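Local coordinates for protein glutamate--LysW ligase ArgX (Sulfolobus tokodaii, PDB 3VPB) that probably catalyses the ATP-dependent joining of glutamate to the C-terminal glutamate of the carrier protein LysW in arginine biosynthesis, at residues R178-Y190 / G259-L272. Residues are numbered along the deposited sequence; the frame is centred on the assembly and turned at random.
Sequences RCIAIGEELLGCY and GFMVATNINVAQKL. With GLU (glutamic acid), chain M; SO4 (sulfate ion), chain P.
Helix 259-264 crosses strand 185-190, which carries Tyr190 close to Ala263, at 88° with the axes 8.2 Å apart, whereas helix 268-272 runs only 22° from strand 178-182. Phe260 buries more surface than any other residue here; a chi1 of -169°, turning CG opposite the backbone N, carries its ring to the strands, where Ile180 CD1 makes a CH-pi contact 3.7 Å from the centroid and Thr264 CG2 covers the opposite face. At the ring edge, CE1 lies 3.2 Å from Gly188 O, beside the Leu187-Gly188 classic bulge. Leu187 CD2 packs 3.8 Å from Ile266 CG2. The Tyr190 and Phe260 rings, nearly perpendicular, meet obliquely, CD1 to CD1 3.7 Å. One Tyr190 face lies against the Gly259 carbonyl, CZ 3.7 Å from Gly259 C. Tyr190 OH donates to OE2 of the bound glutamate (2.7 Å); Phe260 N donates to the same oxygen (2.9 Å). A phenylalanine at Tyr190 would probably leave OE2 with the Phe260 N-H but without the hydroxyl. Gly259 and Phe260 form the GF motif inferred essential for substrate specificity. Strand 233-241 flanks strand 175-182, its Phe233 touching Ile180 and Val268, while helix 216-229 packs against Cys179 and Ala181.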
ATOM      1  N   ARG B 178      24.824 -21.413  -0.862  1.00 14.85           N
ATOM      2  CA  ARG B 178      23.490 -21.864  -1.209  1.00 15.43           C
ATOM      3  C   ARG B 178      23.567 -23.380  -1.444  1.00 15.72           C
ATOM      4  O   ARG B 178      24.369 -23.839  -2.252  1.00 15.75           O
ATOM      5  CB  ARG B 178      23.035 -21.097  -2.457  1.00 16.19           C
ATOM      6  CG  ARG B 178      21.887 -21.731  -3.244  1.00 17.13           C
ATOM      7  CD  ARG B 178      20.674 -22.023  -2.371  1.00 21.03           C
ATOM      8  NE  ARG B 178      19.958 -20.841  -1.911  1.00 24.15           N
ATOM      9  CZ  ARG B 178      19.061 -20.172  -2.647  1.00 23.60           C
ATOM     10  NH1 ARG B 178      18.777 -20.551  -3.891  1.00 19.84           N
ATOM     11  NH2 ARG B 178      18.439 -19.112  -2.138  1.00 20.39           N
ATOM     12  N   CYS B 179      22.749 -24.134  -0.717  1.00 15.92           N
ATOM     13  CA  CYS B 179      22.588 -25.581  -0.925  1.00 16.73           C
ATOM     14  C   CYS B 179      21.148 -25.898  -1.323  1.00 17.31           C
ATOM     15  O   CYS B 179      20.229 -25.078  -1.097  1.00 16.86           O
ATOM     16  CB  CYS B 179      22.944 -26.323   0.360  1.00 17.57           C
ATOM     17  SG  CYS B 179      24.595 -25.848   0.966  1.00 24.20           S
ATOM     18  N   ILE B 180      20.954 -27.088  -1.891  1.00 16.43           N
ATOM     19  CA  ILE B 180      19.638 -27.586  -2.244  1.00 16.05           C
ATOM     20  C   ILE B 180      19.548 -28.998  -1.673  1.00 16.41           C
ATOM     21  O   ILE B 180      20.528 -29.749  -1.709  1.00 16.64           O
ATOM     22  CB  ILE B 180      19.422 -27.630  -3.764  1.00 15.45           C
ATOM     23  CG1 ILE B 180      19.301 -26.194  -4.310  1.00 16.06           C
ATOM     24  CG2 ILE B 180      18.124 -28.438  -4.114  1.00 17.18           C
ATOM     25  CD1 ILE B 180      18.981 -26.058  -5.805  1.00 18.61           C
ATOM     26  N   ALA B 181      18.389 -29.330  -1.135  1.00 16.23           N
ATOM     27  CA  ALA B 181      18.114 -30.669  -0.620  1.00 16.50           C
ATOM     28  C   ALA B 181      16.826 -31.185  -1.264  1.00 17.03           C
ATOM     29  O   ALA B 181      15.859 -30.424  -1.475  1.00 16.85           O
ATOM     30  CB  ALA B 181      17.980 -30.647   0.887  1.00 16.37           C
ATOM     31  N   ILE B 182      16.835 -32.467  -1.613  1.00 16.56           N
ATOM     32  CA  ILE B 182      15.662 -33.142  -2.142  1.00 17.53           C
ATOM     33  C   ILE B 182      15.441 -34.365  -1.269  1.00 18.83           C
ATOM     34  O   ILE B 182      16.381 -35.142  -1.050  1.00 18.88           O
ATOM     35  CB  ILE B 182      15.859 -33.546  -3.629  1.00 17.66           C
ATOM     36  CG1 ILE B 182      15.938 -32.307  -4.528  1.00 17.67           C
ATOM     37  CG2 ILE B 182      14.741 -34.442  -4.110  1.00 19.27           C
ATOM     38  CD1 ILE B 182      16.208 -32.657  -5.993  1.00 20.05           C
ATOM     39  N   GLY B 183      14.218 -34.518  -0.750  1.00 19.38           N
ATOM     40  CA  GLY B 183      13.877 -35.627   0.149  1.00 21.67           C
ATOM     41  C   GLY B 183      14.681 -35.619   1.438  1.00 23.09           C
ATOM     42  O   GLY B 183      14.965 -36.681   1.998  1.00 23.95           O
ATOM     43  N   GLU B 184      15.052 -34.424   1.904  1.00 23.20           N
ATOM     44  CA  GLU B 184      15.896 -34.226   3.112  1.00 24.90           C
ATOM     45  C   GLU B 184      17.324 -34.791   3.002  1.00 25.00           C
ATOM     46  O   GLU B 184      17.988 -35.042   4.014  1.00 25.90           O
ATOM     47  CB  GLU B 184      15.195 -34.654   4.420  1.00 25.00           C
ATOM     48  CG  GLU B 184      13.782 -34.094   4.552  1.00 28.12           C
ATOM     49  CD  GLU B 184      13.076 -34.440   5.853  1.00 33.50           C
ATOM     50  OE1 GLU B 184      13.667 -35.098   6.736  1.00 35.55           O
ATOM     51  OE2 GLU B 184      11.896 -34.055   5.985  1.00 36.44           O
ATOM     52  N   GLU B 185      17.778 -34.993   1.773  1.00 24.37           N
ATOM     53  CA  GLU B 185      19.172 -35.359   1.516  1.00 25.31           C
ATOM     54  C   GLU B 185      19.827 -34.247   0.738  1.00 23.78           C
ATOM     55  O   GLU B 185      19.221 -33.682  -0.163  1.00 23.58           O
ATOM     56  CB  GLU B 185      19.277 -36.645   0.706  1.00 25.82           C
ATOM     57  CG  GLU B 185      18.684 -37.859   1.421  1.00 31.47           C
ATOM     58  CD  GLU B 185      19.269 -39.171   0.943  1.00 37.09           C
ATOM     59  OE1 GLU B 185      19.574 -40.016   1.814  1.00 41.22           O
ATOM     60  OE2 GLU B 185      19.417 -39.371  -0.289  1.00 39.82           O
ATOM     61  N   LEU B 186      21.080 -33.962   1.069  1.00 23.14           N
ATOM     62  CA  LEU B 186      21.821 -32.919   0.365  1.00 22.65           C
ATOM     63  C   LEU B 186      22.042 -33.236  -1.118  1.00 22.88           C
ATOM     64  O   LEU B 186      22.559 -34.307  -1.470  1.00 22.25           O
ATOM     65  CB  LEU B 186      23.173 -32.669   1.060  1.00 22.68           C
ATOM     66  CG  LEU B 186      24.030 -31.600   0.361  1.00 22.75           C
ATOM     67  CD1 LEU B 186      23.407 -30.193   0.464  1.00 23.34           C
ATOM     68  CD2 LEU B 186      25.452 -31.613   0.912  1.00 24.28           C
ATOM     69  N   LEU B 187      21.667 -32.299  -1.994  1.00 21.31           N
ATOM     70  CA  LEU B 187      21.941 -32.441  -3.418  1.00 21.44           C
ATOM     71  C   LEU B 187      23.291 -31.804  -3.780  1.00 21.81           C
ATOM     72  O   LEU B 187      24.091 -32.366  -4.553  1.00 20.85           O
ATOM     73  CB  LEU B 187      20.805 -31.823  -4.256  1.00 22.20           C
ATOM     74  CG  LEU B 187      20.934 -31.900  -5.775  1.00 21.10           C
ATOM     75  CD1 LEU B 187      20.750 -33.360  -6.277  1.00 22.34           C
ATOM     76  CD2 LEU B 187      19.971 -30.958  -6.473  1.00 22.68           C
ATOM     77  N   GLY B 188      23.559 -30.630  -3.211  1.00 21.13           N
ATOM     78  CA  GLY B 188      24.808 -29.952  -3.501  1.00 21.15           C
ATOM     79  C   GLY B 188      24.779 -28.549  -2.932  1.00 21.20           C
ATOM     80  O   GLY B 188      23.735 -28.093  -2.446  1.00 19.99           O
ATOM     81  N   CYS B 189      25.931 -27.882  -3.018  1.00 21.43           N
ATOM     82  CA  CYS B 189      26.113 -26.519  -2.507  1.00 21.11           C
ATOM     83  C   CYS B 189      27.002 -25.755  -3.451  1.00 20.28           C
ATOM     84  O   CYS B 189      27.827 -26.333  -4.177  1.00 19.69           O
ATOM     85  CB  CYS B 189      26.779 -26.512  -1.117  1.00 21.78           C
ATOM     86  SG  CYS B 189      25.915 -27.314   0.231  1.00 26.47           S
ATOM     87  N   TYR B 190      26.862 -24.437  -3.443  1.00 18.32           N
ATOM     88  CA  TYR B 190      27.793 -23.613  -4.166  1.00 18.00           C
ATOM     89  C   TYR B 190      27.892 -22.257  -3.459  1.00 17.78           C
ATOM     90  O   TYR B 190      27.136 -21.983  -2.507  1.00 18.29           O
ATOM     91  CB  TYR B 190      27.424 -23.505  -5.654  1.00 18.24           C
ATOM     92  CG  TYR B 190      26.313 -22.547  -5.946  1.00 18.10           C
ATOM     93  CD1 TYR B 190      24.996 -22.905  -5.714  1.00 17.41           C
ATOM     94  CD2 TYR B 190      26.583 -21.273  -6.452  1.00 18.51           C
ATOM     95  CE1 TYR B 190      23.966 -22.025  -5.978  1.00 16.62           C
ATOM     96  CE2 TYR B 190      25.577 -20.407  -6.723  1.00 20.15           C
ATOM     97  CZ  TYR B 190      24.266 -20.791  -6.479  1.00 20.48           C
ATOM     98  OH  TYR B 190      23.253 -19.914  -6.724  1.00 21.10           O
ATOM     99  N   GLY B 259      21.667 -20.564 -11.008  1.00 20.01           N
ATOM    100  CA  GLY B 259      23.010 -20.396 -10.449  1.00 19.06           C
ATOM    101  C   GLY B 259      23.585 -21.714  -9.979  1.00 18.80           C
ATOM    102  O   GLY B 259      24.761 -22.024 -10.244  1.00 19.08           O
ATOM    103  N   PHE B 260      22.746 -22.500  -9.304  1.00 16.89           N
ATOM    104  CA  PHE B 260      23.148 -23.817  -8.797  1.00 18.06           C
ATOM    105  C   PHE B 260      23.670 -24.640  -9.959  1.00 18.82           C
ATOM    106  O   PHE B 260      24.754 -25.263  -9.862  1.00 19.28           O
ATOM    107  CB  PHE B 260      21.946 -24.478  -8.117  1.00 16.62           C
ATOM    108  CG  PHE B 260      22.261 -25.704  -7.334  1.00 15.99           C
ATOM    109  CD1 PHE B 260      22.552 -25.628  -5.969  1.00 15.48           C
ATOM    110  CD2 PHE B 260      22.190 -26.944  -7.939  1.00 17.09           C
ATOM    111  CE1 PHE B 260      22.818 -26.791  -5.241  1.00 17.29           C
ATOM    112  CE2 PHE B 260      22.454 -28.104  -7.230  1.00 16.92           C
ATOM    113  CZ  PHE B 260      22.747 -28.036  -5.880  1.00 16.55           C
ATOM    114  N   MET B 261      22.916 -24.631 -11.056  1.00 19.31           N
ATOM    115  CA  MET B 261      23.304 -25.413 -12.245  1.00 20.92           C
ATOM    116  C   MET B 261      24.634 -24.981 -12.862  1.00 22.26           C
ATOM    117  O   MET B 261      25.443 -25.829 -13.215  1.00 22.92           O
ATOM    118  CB  MET B 261      22.196 -25.448 -13.286  1.00 21.11           C
ATOM    119  CG  MET B 261      21.052 -26.336 -12.871  1.00 20.03           C
ATOM    120  SD  MET B 261      19.730 -26.282 -14.078  1.00 23.66           S
ATOM    121  CE  MET B 261      20.528 -27.281 -15.365  1.00 20.28           C
ATOM    122  N   VAL B 262      24.883 -23.684 -12.965  1.00 23.51           N
ATOM    123  CA  VAL B 262      26.172 -23.264 -13.532  1.00 24.97           C
ATOM    124  C   VAL B 262      27.348 -23.655 -12.631  1.00 24.37           C
ATOM    125  O   VAL B 262      28.440 -23.953 -13.126  1.00 25.23           O
ATOM    126  CB  VAL B 262      26.237 -21.757 -13.916  1.00 25.48           C
ATOM    127  CG1 VAL B 262      25.057 -21.358 -14.733  1.00 26.66           C
ATOM    128  CG2 VAL B 262      26.358 -20.873 -12.696  1.00 28.28           C
ATOM    129  N   ALA B 263      27.139 -23.680 -11.322  1.00 23.30           N
ATOM    130  CA  ALA B 263      28.243 -23.973 -10.431  1.00 23.02           C
ATOM    131  C   ALA B 263      28.510 -25.468 -10.262  1.00 23.10           C
ATOM    132  O   ALA B 263      29.668 -25.880 -10.242  1.00 23.20           O
ATOM    133  CB  ALA B 263      28.059 -23.291  -9.087  1.00 22.48           C
ATOM    134  N   THR B 264      27.450 -26.279 -10.193  1.00 21.93           N
ATOM    135  CA  THR B 264      27.573 -27.687  -9.772  1.00 22.47           C
ATOM    136  C   THR B 264      27.467 -28.713 -10.915  1.00 23.32           C
ATOM    137  O   THR B 264      27.789 -29.909 -10.731  1.00 23.53           O
ATOM    138  CB  THR B 264      26.477 -28.053  -8.761  1.00 22.73           C
ATOM    139  OG1 THR B 264      25.199 -27.916  -9.383  1.00 20.64           O
ATOM    140  CG2 THR B 264      26.540 -27.170  -7.510  1.00 20.14           C
ATOM    141  N   ASN B 265      26.981 -28.234 -12.054  1.00 23.40           N
ATOM    142  CA  ASN B 265      26.532 -29.053 -13.196  1.00 24.52           C
ATOM    143  C   ASN B 265      25.465 -30.096 -12.888  1.00 24.78           C
ATOM    144  O   ASN B 265      25.341 -31.087 -13.612  1.00 25.68           O
ATOM    145  CB  ASN B 265      27.722 -29.726 -13.874  1.00 24.48           C
ATOM    146  CG  ASN B 265      28.742 -28.748 -14.305  1.00 26.63           C
ATOM    147  OD1 ASN B 265      29.894 -28.801 -13.864  1.00 30.48           O
ATOM    148  ND2 ASN B 265      28.335 -27.819 -15.161  1.00 27.40           N
ATOM    149  N   ILE B 266      24.707 -29.885 -11.814  1.00 23.62           N
ATOM    150  CA  ILE B 266      23.658 -30.829 -11.429  1.00 22.43           C
ATOM    151  C   ILE B 266      22.376 -30.524 -12.206  1.00 21.90           C
ATOM    152  O   ILE B 266      21.947 -29.374 -12.281  1.00 21.39           O
ATOM    153  CB  ILE B 266      23.433 -30.835  -9.896  1.00 22.55           C
ATOM    154  CG1 ILE B 266      24.670 -31.420  -9.192  1.00 23.00           C
ATOM    155  CG2 ILE B 266      22.143 -31.584  -9.515  1.00 20.11           C
ATOM    156  CD1 ILE B 266      24.761 -31.111  -7.713  1.00 25.92           C
ATOM    157  N   ASN B 267      21.805 -31.552 -12.836  1.00 20.74           N
ATOM    158  CA  ASN B 267      20.501 -31.439 -13.474  1.00 19.88           C
ATOM    159  C   ASN B 267      19.421 -31.516 -12.379  1.00 19.32           C
ATOM    160  O   ASN B 267      18.878 -32.581 -12.082  1.00 18.46           O
ATOM    161  CB  ASN B 267      20.312 -32.530 -14.523  1.00 20.83           C
ATOM    162  CG  ASN B 267      19.079 -32.315 -15.391  1.00 20.54           C
ATOM    163  OD1 ASN B 267      18.108 -31.661 -14.982  1.00 21.79           O
ATOM    164  ND2 ASN B 267      19.105 -32.875 -16.609  1.00 22.19           N
ATOM    165  N   VAL B 268      19.163 -30.378 -11.752  1.00 18.09           N
ATOM    166  CA  VAL B 268      18.197 -30.290 -10.634  1.00 16.69           C
ATOM    167  C   VAL B 268      16.787 -30.782 -11.016  1.00 17.35           C
ATOM    168  O   VAL B 268      16.174 -31.548 -10.261  1.00 16.64           O
ATOM    169  CB  VAL B 268      18.149 -28.857 -10.037  1.00 16.58           C
ATOM    170  CG1 VAL B 268      17.054 -28.718  -8.962  1.00 15.81           C
ATOM    171  CG2 VAL B 268      19.490 -28.469  -9.424  1.00 15.87           C
ATOM    172  N   ALA B 269      16.292 -30.357 -12.176  1.00 16.57           N
ATOM    173  CA  ALA B 269      14.957 -30.801 -12.635  1.00 17.89           C
ATOM    174  C   ALA B 269      14.895 -32.333 -12.821  1.00 17.93           C
ATOM    175  O   ALA B 269      13.911 -32.986 -12.462  1.00 17.62           O
ATOM    176  CB  ALA B 269      14.537 -30.046 -13.898  1.00 16.99           C
ATOM    177  N   GLN B 270      15.979 -32.923 -13.319  1.00 18.31           N
ATOM    178  CA  GLN B 270      16.024 -34.391 -13.474  1.00 18.67           C
ATOM    179  C   GLN B 270      16.037 -35.099 -12.125  1.00 17.82           C
ATOM    180  O   GLN B 270      15.337 -36.119 -11.935  1.00 17.58           O
ATOM    181  CB  GLN B 270      17.261 -34.787 -14.317  1.00 19.42           C
ATOM    182  CG  GLN B 270      17.427 -36.295 -14.552  1.00 21.01           C
ATOM    183  CD  GLN B 270      16.255 -36.921 -15.313  1.00 21.44           C
ATOM    184  OE1 GLN B 270      15.621 -36.279 -16.144  1.00 22.91           O
ATOM    185  NE2 GLN B 270      15.975 -38.188 -15.023  1.00 22.42           N
ATOM    186  N   LYS B 271      16.835 -34.588 -11.184  1.00 16.53           N
ATOM    187  CA  LYS B 271      16.884 -35.171  -9.836  1.00 16.24           C
ATOM    188  C   LYS B 271      15.530 -35.104  -9.131  1.00 15.68           C
ATOM    189  O   LYS B 271      15.132 -36.035  -8.434  1.00 15.28           O
ATOM    190  CB  LYS B 271      17.966 -34.498  -8.977  1.00 14.97           C
ATOM    191  CG  LYS B 271      19.385 -34.700  -9.526  1.00 18.99           C
ATOM    192  CD  LYS B 271      19.792 -36.177  -9.344  1.00 25.07           C
ATOM    193  CE  LYS B 271      21.144 -36.466  -9.993  1.00 30.58           C
ATOM    194  NZ  LYS B 271      22.233 -35.764  -9.245  1.00 35.17           N
ATOM    195  N   LEU B 272      14.832 -33.994  -9.312  1.00 15.23           N
ATOM    196  CA  LEU B 272      13.485 -33.846  -8.732  1.00 15.26           C
ATOM    197  C   LEU B 272      12.504 -34.883  -9.306  1.00 15.32           C
ATOM    198  O   LEU B 272      11.780 -35.558  -8.559  1.00 15.70           O
ATOM    199  CB  LEU B 272      12.943 -32.429  -9.038  1.00 14.94           C
ATOM    200  CG  LEU B 272      11.523 -32.164  -8.499  1.00 15.72           C
ATOM    201  CD1 LEU B 272      11.438 -32.299  -6.994  1.00 16.30           C
ATOM    202  CD2 LEU B 272      11.066 -30.784  -8.955  1.00 16.88           C
TER
HETATM  203  N   GLU M 501      16.945 -16.834  -5.582  1.00 19.83           N
HETATM  204  CA  GLU M 501      18.372 -17.251  -5.631  1.00 19.65           C
HETATM  205  C   GLU M 501      19.251 -16.026  -5.763  1.00 19.61           C
HETATM  206  O   GLU M 501      20.402 -16.074  -5.289  1.00 19.16           O
HETATM  207  CB  GLU M 501      18.625 -18.202  -6.813  1.00 20.02           C
HETATM  208  CG  GLU M 501      19.998 -18.852  -6.791  1.00 20.59           C
HETATM  209  CD  GLU M 501      20.237 -19.801  -7.966  1.00 21.55           C
HETATM  210  OE1 GLU M 501      19.793 -19.489  -9.100  1.00 20.23           O
HETATM  211  OE2 GLU M 501      20.889 -20.855  -7.731  1.00 21.35           O
HETATM  212  OXT GLU M 501      18.852 -14.997  -6.356  1.00 20.14           O
HETATM  213  S   SO4 P 504      16.676 -16.101  -2.155  1.00 19.72           S
HETATM  214  O1  SO4 P 504      15.489 -15.705  -1.388  1.00 20.98           O
HETATM  215  O2  SO4 P 504      16.839 -15.169  -3.254  1.00 19.84           O
HETATM  216  O3  SO4 P 504      17.915 -16.190  -1.351  1.00 18.12           O
HETATM  217  O4  SO4 P 504      16.410 -17.397  -2.777  1.00 17.67           O